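Local coordinates for protein anaerobically-induced outer membrane porin OprE (Pseudomonas aeruginosa, PDB 4FRX) that probably acts as an outer membrane porin, letting small solutes cross into the periplasm through its beta-barrel channel, at residues D219-H224 / D309-N314. Numbering follows the deposited sequence.
Sequences DFYKQH and DFPFLN
Gln223 reaches from the barrel wall to the backbone of Pro311 and grips its carbonyl both directly and through water. The direct hydrogen bond runs from Gln223 NE2 to Pro311 O, 3.1 Å long with an N-H...O angle of 154°, the donor lying somewhat out of the carbonyl plane. One ordered water completes a small ring of bonds, donating to Gln223 OE1 at 2.6 Å and to Pro311 O at 2.8 Å. An extended side chain, with CG anti to the backbone N (chi1 176°), carries the amide to the loop backbone. NE2 also bonds to Ser248 OG on the adjoining strand 237-250, so both ends of the amide are engaged and its rotation is fixed.

Van der Waals packing flanks this polar link. Pro311 CB sits over one face of the Tyr221 ring, 4.1 Å from its centroid, in a CH-pi contact displaced toward the rim. Beyond the ring, Tyr221 OH meets Leu313 CD2 at 3.6 Å, the leucine branch lying crosswise to the tyrosine. The amide has an aromatic neighbour too: Gln223 NE2 comes obliquely to within 3.5 Å of Phe310 CE1, with amide and ring planes about 11° apart but not stacked, while Phe246 meets that ring edge-to-face.

The contact thus pins the long loop between strands 295-305 and 340-349 against the inner wall at strand 221-234, consistent with a loop folded into the barrel, as in porins of the OprD family, where such loops narrow the channel.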
# COMPACT_ATOMS: atom_id res chain seq x y z
N ASP A 219 14.12 11.11 -11.76
CA ASP A 219 14.63 12.33 -11.10
C ASP A 219 14.61 12.28 -9.59
O ASP A 219 14.98 13.26 -8.93
CB ASP A 219 13.94 13.59 -11.61
CG ASP A 219 14.47 14.03 -12.95
OD1 ASP A 219 15.70 13.89 -13.16
OD2 ASP A 219 13.68 14.51 -13.79
N PHE A 220 14.20 11.14 -9.04
CA PHE A 220 14.13 10.98 -7.60
C PHE A 220 14.95 9.80 -7.10
O PHE A 220 15.90 9.99 -6.33
CB PHE A 220 12.69 10.87 -7.11
CG PHE A 220 11.97 12.20 -7.04
CD1 PHE A 220 12.14 13.04 -5.95
CD2 PHE A 220 11.13 12.60 -8.08
CE1 PHE A 220 11.48 14.28 -5.89
CE2 PHE A 220 10.47 13.82 -8.03
CZ PHE A 220 10.63 14.66 -6.92
N TYR A 221 14.60 8.58 -7.52
CA TYR A 221 15.29 7.44 -6.94
C TYR A 221 15.28 6.19 -7.79
O TYR A 221 14.43 6.02 -8.65
CB TYR A 221 14.73 7.13 -5.53
CG TYR A 221 13.33 6.53 -5.49
CD1 TYR A 221 13.14 5.16 -5.65
CD2 TYR A 221 12.21 7.34 -5.26
CE1 TYR A 221 11.85 4.60 -5.60
CE2 TYR A 221 10.92 6.78 -5.22
CZ TYR A 221 10.75 5.42 -5.39
OH TYR A 221 9.48 4.86 -5.34
N LYS A 222 16.26 5.32 -7.52
CA LYS A 222 16.22 3.94 -7.97
C LYS A 222 16.23 3.05 -6.74
O LYS A 222 16.91 3.33 -5.75
CB LYS A 222 17.40 3.63 -8.89
CG LYS A 222 18.72 4.10 -8.36
N GLN A 223 15.47 1.97 -6.79
CA GLN A 223 15.28 1.13 -5.63
C GLN A 223 15.30 -0.32 -6.04
O GLN A 223 14.60 -0.70 -6.96
CB GLN A 223 13.95 1.48 -4.98
CG GLN A 223 13.58 0.62 -3.80
CD GLN A 223 12.36 1.18 -3.11
OE1 GLN A 223 11.22 0.85 -3.46
NE2 GLN A 223 12.58 2.05 -2.16
N HIS A 224 16.16 -1.10 -5.38
CA HIS A 224 16.19 -2.55 -5.55
C HIS A 224 15.66 -3.23 -4.30
O HIS A 224 15.90 -2.75 -3.19
CB HIS A 224 17.61 -3.02 -5.80
CG HIS A 224 18.24 -2.43 -7.02
ND1 HIS A 224 18.23 -3.07 -8.24
CD2 HIS A 224 18.91 -1.27 -7.21
CE1 HIS A 224 18.86 -2.32 -9.13
NE2 HIS A 224 19.28 -1.23 -8.53
N ASP A 309 14.93 9.10 4.52
CA ASP A 309 13.82 8.20 4.83
C ASP A 309 13.73 7.14 3.76
O ASP A 309 14.31 7.25 2.67
CB ASP A 309 12.49 8.95 4.86
CG ASP A 309 12.40 10.00 5.97
OD1 ASP A 309 13.32 10.14 6.80
OD2 ASP A 309 11.36 10.68 5.99
N PHE A 310 13.01 6.08 4.06
CA PHE A 310 12.74 5.08 3.05
C PHE A 310 11.81 5.69 2.00
O PHE A 310 10.75 6.18 2.35
CB PHE A 310 12.03 3.90 3.69
CG PHE A 310 11.60 2.87 2.70
CD1 PHE A 310 12.53 2.02 2.11
CD2 PHE A 310 10.26 2.74 2.35
CE1 PHE A 310 12.13 1.05 1.20
CE2 PHE A 310 9.85 1.78 1.45
CZ PHE A 310 10.79 0.93 0.87
N PRO A 311 12.21 5.66 0.71
CA PRO A 311 11.37 6.29 -0.32
C PRO A 311 10.30 5.37 -0.92
O PRO A 311 10.53 4.18 -1.15
CB PRO A 311 12.39 6.68 -1.40
CG PRO A 311 13.39 5.54 -1.35
CD PRO A 311 13.49 5.18 0.16
N PHE A 312 9.13 5.95 -1.18
CA PHE A 312 8.00 5.26 -1.80
C PHE A 312 7.05 6.31 -2.38
O PHE A 312 7.03 7.47 -1.92
CB PHE A 312 7.27 4.37 -0.79
CG PHE A 312 6.83 5.09 0.46
CD1 PHE A 312 7.73 5.33 1.49
CD2 PHE A 312 5.52 5.54 0.59
CE1 PHE A 312 7.33 6.01 2.64
CE2 PHE A 312 5.11 6.21 1.75
CZ PHE A 312 6.02 6.44 2.78
N LEU A 313 6.25 5.91 -3.37
CA LEU A 313 5.37 6.85 -4.07
C LEU A 313 4.33 7.42 -3.10
O LEU A 313 3.63 6.68 -2.43
CB LEU A 313 4.67 6.15 -5.23
CG LEU A 313 5.59 5.58 -6.30
CD1 LEU A 313 4.77 5.03 -7.46
CD2 LEU A 313 6.63 6.62 -6.78
N ASN A 314 4.24 8.74 -3.04
CA ASN A 314 3.48 9.40 -1.97
C ASN A 314 3.17 10.83 -2.38
O ASN A 314 4.04 11.70 -2.29
CB ASN A 314 4.34 9.40 -0.70
CG ASN A 314 3.59 9.90 0.53
OD1 ASN A 314 2.42 10.27 0.45
ND2 ASN A 314 4.27 9.89 1.67
O HOH W 1 9.18 1.96 -2.23